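Local coordinates for thioesterase (Streptomyces sp. WAC02707, PDB 6VAP), which probably hydrolyses the thioesters of acyl groups stalled on the carrier proteins of borrelidin biosynthesis, as a type II thioesterase of the alpha/beta-hydrolase superfamily, at residues 10-15 and 65-70; 37-42 and 234-239; 71-76 and 97-102; 120-125 and 243-248. All coordinates share one frame; numbering follows the deposited sequence.

Interaction 1: residues 10-15 and 65-70; sequences SDVWIR and RAEKPL
The indole of W13 presents its six-membered edge to L70, with CH2 lying 4.0 Å from L70 CD1 and the methyl close to the ring plane. The two side chains meet at about a right angle, and CD1 is the one L70 methyl near the indole. R64, outside both segments, makes a cation-pi contact with the same ring. Its NE also forms a salt bridge with OE2 of E67, the oxygen that lies 3.5 Å from V12 CG2. With CG2 anti to the backbone N, V12 turns this methyl toward the carboxylate; the approach is purely van der Waals, and the carboxylate has its ionic partner in R64. Segment 10-15 leads into strand 14-15, the antiparallel edge strand of the alpha/beta-hydrolase sheet, while 65-70 is part of the loop running from strand 52-56 to helix 73-87. The turn before the edge strand is an Asx motif: D11 OD1 accepts from I14 N at 2.6 Å on its syn side, though well out of the carboxylate plane, and takes a second, weak bond from W13 N. R15 folds back over the same turn, and its NH2 gives V12 O a nearly straight bond of 2.7 Å (160°) that lies close to the guanidinium plane. The same NH2 forms a salt bridge with D63 OD2, joining the turn to the same loop, just ahead of E67 and L70.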
loop_
_atom_site.group_PDB
_atom_site.type_symbol
_atom_site.label_atom_id
_atom_site.label_comp_id
_atom_site.label_asym_id
_atom_site.label_seq_id
_atom_site.Cartn_x
_atom_site.Cartn_y
_atom_site.Cartn_z
ATOM N N SER A 10 12.968 4.510 -13.761
ATOM C CA SER A 10 11.635 4.813 -13.262
ATOM C C SER A 10 10.732 5.248 -14.414
ATOM O O SER A 10 11.186 5.784 -15.430
ATOM C CB SER A 10 11.669 5.914 -12.174
ATOM O OG SER A 10 12.684 5.683 -11.206
ATOM N N ASP A 11 9.440 5.028 -14.244
ATOM C CA ASP A 11 8.426 5.493 -15.175
ATOM C C ASP A 11 7.435 6.371 -14.404
ATOM O O ASP A 11 7.638 6.702 -13.230
ATOM C CB ASP A 11 7.739 4.310 -15.867
ATOM C CG ASP A 11 7.169 3.299 -14.887
ATOM O OD1 ASP A 11 6.355 3.689 -14.037
ATOM O OD2 ASP A 11 7.542 2.111 -14.973
ATOM N N VAL A 12 6.355 6.759 -15.082
ATOM C CA VAL A 12 5.384 7.665 -14.483
ATOM C C VAL A 12 4.752 7.034 -13.261
ATOM O O VAL A 12 4.454 7.733 -12.280
ATOM C CB VAL A 12 4.325 8.070 -15.530
ATOM C CG1 VAL A 12 3.398 6.904 -15.847
ATOM C CG2 VAL A 12 3.524 9.263 -15.034
ATOM N N TRP A 13 4.567 5.709 -13.279
ATOM C CA TRP A 13 3.906 5.039 -12.161
ATOM C C TRP A 13 4.868 4.553 -11.078
ATOM O O TRP A 13 4.556 4.602 -9.884
ATOM C CB TRP A 13 3.106 3.822 -12.664
ATOM C CG TRP A 13 1.802 4.146 -13.281
ATOM C CD1 TRP A 13 1.531 4.321 -14.625
ATOM C CD2 TRP A 13 0.553 4.228 -12.603
ATOM N NE1 TRP A 13 0.186 4.579 -14.797
ATOM C CE2 TRP A 13 -0.439 4.487 -13.581
ATOM C CE3 TRP A 13 0.167 4.074 -11.267
ATOM C CZ2 TRP A 13 -1.771 4.657 -13.256
ATOM C CZ3 TRP A 13 -1.174 4.239 -10.951
ATOM C CH2 TRP A 13 -2.115 4.539 -11.941
ATOM N N ILE A 14 6.024 4.048 -11.478
ATOM C CA ILE A 14 6.883 3.256 -10.606
ATOM C C ILE A 14 8.186 3.997 -10.419
ATOM O O ILE A 14 8.934 4.180 -11.384
ATOM C CB ILE A 14 7.136 1.850 -11.175
ATOM C CG1 ILE A 14 5.785 1.117 -11.336
ATOM C CG2 ILE A 14 8.075 1.085 -10.259
ATOM C CD1 ILE A 14 5.859 -0.152 -12.124
ATOM N N ARG A 15 8.480 4.387 -9.183
ATOM C CA ARG A 15 9.677 5.155 -8.867
ATOM C C ARG A 15 10.673 4.236 -8.166
ATOM O O ARG A 15 10.371 3.666 -7.112
ATOM C CB ARG A 15 9.336 6.360 -7.990
ATOM C CG ARG A 15 8.207 7.240 -8.538
ATOM C CD ARG A 15 8.611 7.860 -9.884
ATOM N NE ARG A 15 7.441 8.312 -10.633
ATOM C CZ ARG A 15 6.990 9.560 -10.655
ATOM N NH1 ARG A 15 7.610 10.500 -9.959
ATOM N NH2 ARG A 15 5.915 9.859 -11.382
ATOM N N ARG A 65 0.574 15.990 -11.076
ATOM C CA ARG A 65 -0.541 16.818 -10.624
ATOM C C ARG A 65 -1.489 17.151 -11.768
ATOM O O ARG A 65 -2.697 17.280 -11.558
ATOM C CB ARG A 65 -0.017 18.098 -9.972
ATOM C CG ARG A 65 -0.762 18.482 -8.713
ATOM C CD ARG A 65 -0.128 19.693 -8.035
ATOM N NE ARG A 65 0.491 19.341 -6.755
ATOM C CZ ARG A 65 1.800 19.366 -6.512
ATOM N NH1 ARG A 65 2.659 19.729 -7.458
ATOM N NH2 ARG A 65 2.254 19.024 -5.312
ATOM N N ALA A 66 -0.966 17.293 -12.983
ATOM C CA ALA A 66 -1.830 17.617 -14.115
ATOM C C ALA A 66 -2.789 16.470 -14.429
ATOM O O ALA A 66 -3.913 16.709 -14.893
ATOM C CB ALA A 66 -0.989 17.953 -15.348
ATOM N N GLU A 67 -2.382 15.228 -14.172
ATOM C CA GLU A 67 -3.259 14.098 -14.452
ATOM C C GLU A 67 -4.443 14.090 -13.496
ATOM O O GLU A 67 -4.316 14.415 -12.316
ATOM C CB GLU A 67 -2.478 12.786 -14.355
ATOM C CG GLU A 67 -1.232 12.774 -15.245
ATOM C CD GLU A 67 -0.551 11.417 -15.278
ATOM O OE1 GLU A 67 -1.252 10.422 -15.583
ATOM O OE2 GLU A 67 0.682 11.355 -14.994
ATOM N N LYS A 68 -5.596 13.723 -14.011
ATOM C CA LYS A 68 -6.792 13.633 -13.179
ATOM C C LYS A 68 -6.603 12.511 -12.165
ATOM O O LYS A 68 -6.230 11.401 -12.550
ATOM C CB LYS A 68 -8.027 13.369 -14.046
ATOM C CG LYS A 68 -9.357 13.587 -13.345
ATOM C CD LYS A 68 -10.024 12.260 -13.001
ATOM C CE LYS A 68 -11.227 12.458 -12.084
ATOM N NZ LYS A 68 -10.838 12.965 -10.733
ATOM N N PRO A 69 -6.847 12.751 -10.883
ATOM C CA PRO A 69 -6.661 11.679 -9.902
ATOM C C PRO A 69 -7.739 10.611 -10.026
ATOM O O PRO A 69 -8.891 10.877 -10.368
ATOM C CB PRO A 69 -6.753 12.405 -8.559
ATOM C CG PRO A 69 -7.559 13.613 -8.839
ATOM C CD PRO A 69 -7.271 14.010 -10.257
ATOM N N LEU A 70 -7.346 9.376 -9.767
ATOM C CA LEU A 70 -8.275 8.260 -9.816
ATOM C C LEU A 70 -9.106 8.217 -8.541
ATOM O O LEU A 70 -8.684 8.671 -7.479
ATOM C CB LEU A 70 -7.512 6.949 -10.005
ATOM C CG LEU A 70 -6.767 6.874 -11.357
ATOM C CD1 LEU A 70 -5.994 5.563 -11.443
ATOM C CD2 LEU A 70 -7.754 7.023 -12.525
#

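Interaction 2: residues 37-42 and 234-239; sequences ATFYHP and YLLEHR
F39 holds its ring anti to the backbone N (chi1 174°), which carries CE1 and CZ across to the leucines of 234-239. L235, turned to a chi1 of 78°, comes from the opposite direction and sets CD1 4.0 Å from F39 CZ, at the ring edge near its plane. L236 approaches obliquely, its CD2 3.9 Å from F39 CE1, so two methyls share one end of the ring. Within 37-42, Y40 turns a ring face to F39, with F39 CD2 3.7 Å above that plane and over its centre, while H32 meets F39 edge to face. R239 runs extended through chi1 and chi2, which carries CD to 3.6 Å from P42 CB; the bend at chi3 (68°) then directs NE and the guanidinium onward. The contact thus joins the start of helix 41-47 to the turn leading into helix 239-250. That turn is closed by Y234 O, which accepts from E237 N and from H238 ND1 on opposite faces of its carbonyl plane; the ND1 bond is 3.2 Å long. Across the interface only carbon meets carbon at the closest approaches, even for R239. The contact therefore rests on shape and apolar packing, without the directional constraint of polar bonds.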
loop_
_atom_site.group_PDB
_atom_site.type_symbol
_atom_site.label_atom_id
_atom_site.label_comp_id
_atom_site.label_asym_id
_atom_site.label_seq_id
_atom_site.Cartn_x
_atom_site.Cartn_y
_atom_site.Cartn_z
ATOM N N ALA A 37 4.838 8.625 -3.847
ATOM C CA ALA A 37 5.907 7.635 -3.885
ATOM C C ALA A 37 7.085 8.030 -3.009
ATOM O O ALA A 37 7.771 7.147 -2.470
ATOM C CB ALA A 37 6.379 7.418 -5.312
ATOM N N THR A 38 7.348 9.337 -2.870
ATOM C CA THR A 38 8.475 9.782 -2.059
ATOM C C THR A 38 8.346 9.330 -0.608
ATOM O O THR A 38 9.347 9.297 0.119
ATOM C CB THR A 38 8.599 11.311 -2.120
ATOM O OG1 THR A 38 7.313 11.915 -1.910
ATOM C CG2 THR A 38 9.127 11.747 -3.455
ATOM N N PHE A 39 7.126 9.030 -0.156
ATOM C CA PHE A 39 6.929 8.536 1.204
ATOM C C PHE A 39 7.795 7.311 1.490
ATOM O O PHE A 39 8.242 7.101 2.626
ATOM C CB PHE A 39 5.454 8.193 1.403
ATOM C CG PHE A 39 5.152 7.553 2.716
ATOM C CD1 PHE A 39 5.047 8.319 3.873
ATOM C CD2 PHE A 39 4.928 6.196 2.804
ATOM C CE1 PHE A 39 4.750 7.722 5.081
ATOM C CE2 PHE A 39 4.628 5.615 4.004
ATOM C CZ PHE A 39 4.555 6.359 5.145
ATOM N N TYR A 40 8.065 6.492 0.476
ATOM C CA TYR A 40 8.824 5.258 0.664
ATOM C C TYR A 40 10.320 5.390 0.419
ATOM O O TYR A 40 11.027 4.376 0.385
ATOM C CB TYR A 40 8.251 4.182 -0.226
ATOM C CG TYR A 40 6.930 3.666 0.288
ATOM C CD1 TYR A 40 6.879 2.906 1.442
ATOM C CD2 TYR A 40 5.736 3.920 -0.398
ATOM C CE1 TYR A 40 5.643 2.385 1.927
ATOM C CE2 TYR A 40 4.523 3.470 0.092
ATOM C CZ TYR A 40 4.481 2.706 1.231
ATOM O OH TYR A 40 3.318 2.188 1.677
ATOM N N HIS A 41 10.827 6.608 0.298
ATOM C CA HIS A 41 12.270 6.780 0.150
ATOM C C HIS A 41 13.061 6.167 1.303
ATOM O O HIS A 41 14.073 5.492 1.042
ATOM C CB HIS A 41 12.606 8.269 0.006
ATOM C CG HIS A 41 13.698 8.549 -0.977
ATOM N ND1 HIS A 41 13.569 9.475 -1.992
ATOM C CD2 HIS A 41 14.943 8.031 -1.088
ATOM C CE1 HIS A 41 14.694 9.515 -2.684
ATOM N NE2 HIS A 41 15.544 8.653 -2.154
ATOM N N PRO A 42 12.654 6.298 2.558
ATOM C CA PRO A 42 13.382 5.592 3.630
ATOM C C PRO A 42 13.443 4.079 3.458
ATOM O O PRO A 42 14.463 3.454 3.788
ATOM C CB PRO A 42 12.605 5.980 4.887
ATOM C CG PRO A 42 11.876 7.238 4.548
ATOM C CD PRO A 42 11.515 7.074 3.065
ATOM N N TYR A 234 1.317 4.848 13.142
ATOM C CA TYR A 234 2.321 4.205 13.984
ATOM C C TYR A 234 3.638 3.992 13.240
ATOM O O TYR A 234 4.710 4.052 13.835
ATOM C CB TYR A 234 1.790 2.859 14.486
ATOM C CG TYR A 234 1.846 1.835 13.370
ATOM C CD1 TYR A 234 0.880 1.807 12.392
ATOM C CD2 TYR A 234 2.908 0.933 13.275
ATOM C CE1 TYR A 234 0.957 0.887 11.332
ATOM C CE2 TYR A 234 2.998 0.042 12.227
ATOM C CZ TYR A 234 2.027 0.034 11.261
ATOM O OH TYR A 234 2.121 -0.852 10.249
ATOM N N LEU A 235 3.595 3.726 11.951
ATOM C CA LEU A 235 4.788 3.246 11.268
ATOM C C LEU A 235 5.887 4.295 11.194
ATOM O O LEU A 235 7.053 3.948 10.964
ATOM C CB LEU A 235 4.397 2.780 9.849
ATOM C CG LEU A 235 4.162 3.839 8.776
ATOM C CD1 LEU A 235 3.897 3.087 7.424
ATOM C CD2 LEU A 235 2.998 4.727 9.060
ATOM N N LEU A 236 5.545 5.571 11.374
ATOM C CA LEU A 236 6.588 6.597 11.394
ATOM C C LEU A 236 7.470 6.459 12.626
ATOM O O LEU A 236 8.656 6.776 12.585
ATOM C CB LEU A 236 5.967 7.987 11.352
ATOM C CG LEU A 236 4.991 8.206 10.178
ATOM C CD1 LEU A 236 4.505 9.647 10.152
ATOM C CD2 LEU A 236 5.641 7.874 8.846
ATOM N N GLU A 237 6.913 5.966 13.723
ATOM C CA GLU A 237 7.618 5.753 14.978
ATOM C C GLU A 237 8.274 4.389 15.025
ATOM O O GLU A 237 9.123 4.177 15.885
ATOM C CB GLU A 237 6.655 5.876 16.185
ATOM C CG GLU A 237 7.340 6.144 17.521
ATOM C CD GLU A 237 6.664 5.465 18.710
ATOM O OE1 GLU A 237 6.891 5.895 19.859
ATOM O OE2 GLU A 237 5.910 4.497 18.502
ATOM N N HIS A 238 7.877 3.461 14.143
ATOM C CA HIS A 238 8.359 2.089 14.151
ATOM C C HIS A 238 9.059 1.728 12.852
ATOM O O HIS A 238 9.020 0.571 12.446
ATOM C CB HIS A 238 7.193 1.147 14.430
ATOM C CG HIS A 238 6.661 1.256 15.826
ATOM N ND1 HIS A 238 5.686 2.165 16.178
ATOM C CD2 HIS A 238 6.962 0.564 16.953
ATOM C CE1 HIS A 238 5.391 2.007 17.456
ATOM N NE2 HIS A 238 6.195 1.090 17.963
ATOM N N ARG A 239 9.710 2.691 12.195
ATOM C CA ARG A 239 10.225 2.422 10.854
ATOM C C ARG A 239 11.230 1.272 10.883
ATOM O O ARG A 239 11.100 0.278 10.149
ATOM C CB ARG A 239 10.872 3.672 10.259
ATOM C CG ARG A 239 11.432 3.448 8.862
ATOM C CD ARG A 239 11.888 4.777 8.236
ATOM N NE ARG A 239 13.050 5.337 8.913
ATOM C CZ ARG A 239 13.073 6.514 9.532
ATOM N NH1 ARG A 239 14.191 6.925 10.111
ATOM N NH2 ARG A 239 11.990 7.281 9.582
#

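Interaction 3: residues 71-76 and 97-102; sequences EDIDEL and HSMGAT
I73 and L76, in the first turn of helix 73-87, meet segment 97-102 at M99, and I73 goes on to T102. Taken in order, H97 ends strand 92-97 and is followed by S98, whose backbone has the strained values of phi 56° and psi -122°; S98 OG is hydrogen-bonded to NE2 of H232. M99 comes next, opening helix 99-113. Its CG is anti to the backbone N and the chain then bends, so that CG and SD run past I73 in the opposite direction, both 3.6 Å from I73 CD1. The sulfur also lies 4.4 Å from L76 CD1, while A181 of helix 167-182 touches the same methionine. One helical turn on, T102 crosses I73 at about a right angle and brings CG2 to 4.1 Å from I73 CG2. Its hydroxyl, OG1, is engaged separately by R126 NE. On the other helix, D72 OD2 caps E75 N at 2.8 Å, fixing the helix start that presents I73. The sharp turn from strand to helix, with G96, S98 and G100 in a GxSxG pattern, is consistent with the nucleophile elbow of alpha/beta-hydrolases, S98 probably being the nucleophile of a triad with H232 and D204.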
loop_
_atom_site.group_PDB
_atom_site.type_symbol
_atom_site.label_atom_id
_atom_site.label_comp_id
_atom_site.label_asym_id
_atom_site.label_seq_id
_atom_site.Cartn_x
_atom_site.Cartn_y
_atom_site.Cartn_z
ATOM N N GLU A 71 -10.297 7.652 -8.649
ATOM C CA GLU A 71 -11.277 7.676 -7.573
ATOM C C GLU A 71 -11.717 6.289 -7.133
ATOM O O GLU A 71 -12.677 6.183 -6.371
ATOM C CB GLU A 71 -12.505 8.481 -8.024
ATOM C CG GLU A 71 -12.215 9.947 -8.300
ATOM C CD GLU A 71 -13.411 10.684 -8.873
ATOM O OE1 GLU A 71 -14.432 10.028 -9.169
ATOM O OE2 GLU A 71 -13.324 11.915 -9.028
ATOM N N ASP A 72 -11.056 5.233 -7.595
ATOM C CA ASP A 72 -11.528 3.869 -7.405
ATOM C C ASP A 72 -10.299 2.985 -7.281
ATOM O O ASP A 72 -9.379 3.094 -8.093
ATOM C CB ASP A 72 -12.434 3.415 -8.561
ATOM C CG ASP A 72 -12.798 1.943 -8.467
ATOM O OD1 ASP A 72 -13.533 1.562 -7.530
ATOM O OD2 ASP A 72 -12.352 1.162 -9.335
ATOM N N ILE A 73 -10.298 2.098 -6.287
ATOM C CA ILE A 73 -9.175 1.187 -6.099
ATOM C C ILE A 73 -9.040 0.240 -7.282
ATOM O O ILE A 73 -7.934 -0.043 -7.757
ATOM C CB ILE A 73 -9.368 0.413 -4.786
ATOM C CG1 ILE A 73 -9.221 1.354 -3.573
ATOM C CG2 ILE A 73 -8.338 -0.739 -4.696
ATOM C CD1 ILE A 73 -7.794 1.590 -3.198
ATOM N N ASP A 74 -10.158 -0.286 -7.768
ATOM C CA ASP A 74 -10.082 -1.214 -8.896
ATOM C C ASP A 74 -9.527 -0.542 -10.147
ATOM O O ASP A 74 -8.798 -1.170 -10.928
ATOM C CB ASP A 74 -11.455 -1.814 -9.189
ATOM C CG ASP A 74 -11.730 -3.056 -8.362
ATOM O OD1 ASP A 74 -10.888 -3.981 -8.372
ATOM O OD2 ASP A 74 -12.785 -3.110 -7.693
ATOM N N GLU A 75 -9.812 0.751 -10.325
ATOM C CA GLU A 75 -9.261 1.470 -11.467
ATOM C C GLU A 75 -7.780 1.723 -11.260
ATOM O O GLU A 75 -6.987 1.556 -12.190
ATOM C CB GLU A 75 -10.003 2.792 -11.690
ATOM C CG GLU A 75 -11.396 2.615 -12.274
ATOM C CD GLU A 75 -12.281 3.823 -12.046
ATOM O OE1 GLU A 75 -13.521 3.670 -12.088
ATOM O OE2 GLU A 75 -11.735 4.926 -11.823
ATOM N N LEU A 76 -7.390 2.129 -10.046
ATOM C CA LEU A 76 -5.965 2.219 -9.724
ATOM C C LEU A 76 -5.256 0.906 -10.032
ATOM O O LEU A 76 -4.197 0.887 -10.670
ATOM C CB LEU A 76 -5.755 2.600 -8.253
ATOM C CG LEU A 76 -5.692 4.102 -7.960
ATOM C CD1 LEU A 76 -6.000 4.345 -6.472
ATOM C CD2 LEU A 76 -4.371 4.677 -8.327
ATOM N N HIS A 97 0.202 0.811 2.970
ATOM C CA HIS A 97 -0.287 1.429 4.188
ATOM C C HIS A 97 -1.655 2.043 3.922
ATOM O O HIS A 97 -1.846 2.733 2.923
ATOM C CB HIS A 97 0.706 2.481 4.661
ATOM C CG HIS A 97 0.297 3.152 5.928
ATOM N ND1 HIS A 97 0.142 2.476 7.119
ATOM C CD2 HIS A 97 -0.005 4.446 6.181
ATOM C CE1 HIS A 97 -0.223 3.333 8.060
ATOM N NE2 HIS A 97 -0.331 4.531 7.513
ATOM N N SER A 98 -2.603 1.772 4.817
ATOM C CA SER A 98 -3.945 2.341 4.793
ATOM C C SER A 98 -4.583 2.030 3.454
ATOM O O SER A 98 -4.697 0.864 3.086
ATOM C CB SER A 98 -3.918 3.830 5.111
ATOM O OG SER A 98 -5.195 4.276 5.550
ATOM N N MET A 99 -4.989 3.037 2.702
ATOM C CA MET A 99 -5.586 2.755 1.403
ATOM C C MET A 99 -4.644 1.928 0.526
ATOM O O MET A 99 -5.088 1.037 -0.208
ATOM C CB MET A 99 -5.961 4.054 0.705
ATOM C CG MET A 99 -6.661 3.875 -0.627
ATOM S SD MET A 99 -5.618 4.224 -2.066
ATOM C CE MET A 99 -5.404 5.959 -1.885
ATOM N N GLY A 100 -3.339 2.196 0.599
ATOM C CA GLY A 100 -2.380 1.385 -0.126
ATOM C C GLY A 100 -2.477 -0.095 0.183
ATOM O O GLY A 100 -2.101 -0.926 -0.653
ATOM N N ALA A 101 -2.922 -0.450 1.395
ATOM C CA ALA A 101 -3.052 -1.868 1.741
ATOM C C ALA A 101 -4.154 -2.539 0.921
ATOM O O ALA A 101 -4.015 -3.682 0.472
ATOM C CB ALA A 101 -3.327 -2.019 3.251
ATOM N N THR A 102 -5.265 -1.846 0.720
ATOM C CA THR A 102 -6.325 -2.405 -0.106
ATOM C C THR A 102 -5.868 -2.512 -1.559
ATOM O O THR A 102 -6.094 -3.532 -2.222
ATOM C CB THR A 102 -7.585 -1.553 0.012
ATOM O OG1 THR A 102 -8.008 -1.471 1.373
ATOM C CG2 THR A 102 -8.739 -2.163 -0.854
#

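Interaction 4: residues 120-125 and 243-248; sequences ALLVSA and LGIIAE
Packing of a C-terminal helix against the central parallel strands is a basic element of the alpha/beta-hydrolase fold, and here helix 239-250 rests on strand 120-124. A single leucine makes the strand's side of this contact. L122 points toward the helix and puts its CD2 methyl 4.0 Å from I245 CG2 and 4.2 Å from I246 CG1, so that one methyl meets two consecutive residues of the helix. L122 and I245 cross obliquely, and I245 reaches the leucine with the branch that stands anti to its backbone N, not with the longer CG1 arm. The chi2 of L122, 115°, lies away from the usual staggered values and sets the CD2 branch against the helix. Strand neighbours extend the same layer: F95 touches both L122 and I246, and H197 touches both L122 and I245, so the helix lies over three adjacent strands. Alongside, on the same face of the sheet, helix 41-47 packs against it, where L243 meets V43 and A46, and I246 meets L47. L121 and V123 alternate with L122 and turn to the opposite face of the sheet, where V123 meets W215. At the end of the strand the pattern becomes polar, for S124 OG is bonded both to H97 ND1 and to Y234 OH. Within the helix, regular backbone bonds span the two isoleucines, with A247 N to L243 O at 2.8 Å and E248 N to G244 O at 3.0 Å.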
loop_
_atom_site.group_PDB
_atom_site.type_symbol
_atom_site.label_atom_id
_atom_site.label_comp_id
_atom_site.label_asym_id
_atom_site.label_seq_id
_atom_site.Cartn_x
_atom_site.Cartn_y
_atom_site.Cartn_z
ATOM N N ALA A 120 5.240 -12.190 -0.089
ATOM C CA ALA A 120 4.409 -11.769 1.019
ATOM C C ALA A 120 3.523 -10.624 0.560
ATOM O O ALA A 120 3.868 -9.894 -0.378
ATOM C CB ALA A 120 5.267 -11.345 2.209
ATOM N N LEU A 121 2.370 -10.483 1.236
ATOM C CA LEU A 121 1.538 -9.287 1.161
ATOM C C LEU A 121 1.571 -8.660 2.558
ATOM O O LEU A 121 1.068 -9.257 3.521
ATOM C CB LEU A 121 0.124 -9.635 0.724
ATOM C CG LEU A 121 -0.867 -8.503 0.860
ATOM C CD1 LEU A 121 -0.403 -7.288 0.034
ATOM C CD2 LEU A 121 -2.277 -8.949 0.470
ATOM N N LEU A 122 2.212 -7.482 2.697
ATOM C CA LEU A 122 2.286 -6.744 3.959
ATOM C C LEU A 122 1.270 -5.604 3.908
ATOM O O LEU A 122 1.271 -4.789 2.975
ATOM C CB LEU A 122 3.693 -6.208 4.212
ATOM C CG LEU A 122 4.731 -7.299 4.430
ATOM C CD1 LEU A 122 5.789 -7.300 3.311
ATOM C CD2 LEU A 122 5.399 -7.094 5.766
ATOM N N VAL A 123 0.364 -5.584 4.875
ATOM C CA VAL A 123 -0.739 -4.633 4.896
ATOM C C VAL A 123 -0.763 -3.938 6.248
ATOM O O VAL A 123 -0.750 -4.586 7.294
ATOM C CB VAL A 123 -2.086 -5.317 4.632
ATOM C CG1 VAL A 123 -2.197 -5.660 3.117
ATOM C CG2 VAL A 123 -2.171 -6.557 5.429
ATOM N N SER A 124 -0.756 -2.619 6.224
ATOM C CA SER A 124 -0.582 -1.813 7.416
ATOM C C SER A 124 -1.797 -0.922 7.571
ATOM O O SER A 124 -2.187 -0.264 6.609
ATOM C CB SER A 124 0.689 -0.946 7.272
ATOM O OG SER A 124 0.641 0.162 8.128
ATOM N N ALA A 125 -2.339 -0.864 8.783
ATOM C CA ALA A 125 -3.349 0.083 9.209
ATOM C C ALA A 125 -4.544 0.080 8.268
ATOM O O ALA A 125 -4.915 1.089 7.690
ATOM C CB ALA A 125 -2.738 1.480 9.341
ATOM N N LEU A 243 10.984 -2.184 8.859
ATOM C CA LEU A 243 11.994 -2.532 7.866
ATOM C C LEU A 243 12.614 -3.896 8.151
ATOM O O LEU A 243 12.885 -4.663 7.213
ATOM C CB LEU A 243 13.080 -1.462 7.819
ATOM C CG LEU A 243 12.640 -0.059 7.491
ATOM C CD1 LEU A 243 13.842 0.915 7.658
ATOM C CD2 LEU A 243 12.080 0.025 6.089
ATOM N N GLY A 244 12.863 -4.205 9.429
ATOM C CA GLY A 244 13.321 -5.541 9.770
ATOM C C GLY A 244 12.291 -6.626 9.494
ATOM O O GLY A 244 12.645 -7.751 9.147
ATOM N N ILE A 245 11.007 -6.318 9.659
ATOM C CA ILE A 245 9.961 -7.279 9.316
ATOM C C ILE A 245 9.912 -7.479 7.803
ATOM O O ILE A 245 9.835 -8.610 7.302
ATOM C CB ILE A 245 8.613 -6.790 9.874
ATOM C CG1 ILE A 245 8.529 -7.111 11.379
ATOM C CG2 ILE A 245 7.464 -7.439 9.156
ATOM C CD1 ILE A 245 7.461 -6.324 12.120
ATOM N N ILE A 246 9.946 -6.376 7.051
ATOM C CA ILE A 246 9.976 -6.488 5.601
ATOM C C ILE A 246 11.177 -7.314 5.178
ATOM O O ILE A 246 11.044 -8.243 4.385
ATOM C CB ILE A 246 9.984 -5.093 4.956
ATOM C CG1 ILE A 246 8.608 -4.436 5.090
ATOM C CG2 ILE A 246 10.416 -5.179 3.516
ATOM C CD1 ILE A 246 8.650 -2.928 4.818
ATOM N N ALA A 247 12.360 -7.007 5.719
ATOM C CA ALA A 247 13.584 -7.686 5.308
ATOM C C ALA A 247 13.508 -9.167 5.625
ATOM O O ALA A 247 13.972 -9.996 4.837
ATOM C CB ALA A 247 14.784 -7.031 5.993
ATOM N N GLU A 248 12.936 -9.526 6.777
ATOM C CA GLU A 248 12.797 -10.940 7.111
ATOM C C GLU A 248 11.974 -11.667 6.052
ATOM O O GLU A 248 12.294 -12.801 5.670
ATOM C CB GLU A 248 12.152 -11.091 8.491
ATOM C CG GLU A 248 12.106 -12.527 9.011
ATOM C CD GLU A 248 13.488 -13.133 9.181
ATOM O OE1 GLU A 248 14.371 -12.459 9.751
ATOM O OE2 GLU A 248 13.690 -14.284 8.739
#

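How the interactions relate
Interactions 3 and 4 are buried and lie on opposite faces of the sheet, whereas interaction 2 sits at the surface and interaction 1 is partly buried at the sheet's antiparallel edge. Helix 239-250 is shared by interactions 2 and 4, which it enters through its first residue and its middle. L70 of interaction 1 packs on L76 of interaction 3. Interactions 2, 3 and 4 are apolar across their segments, interaction 2 using the aliphatic part of an arginine, whereas interaction 1 pairs an apolar contact with a methyl on a carboxylate and has salt bridges nearby. Around the probable active site, H97 of interaction 3 touches L235 of interaction 2, and S98 N, also of interaction 3, lies 2.7 Å from S124 O of interaction 4.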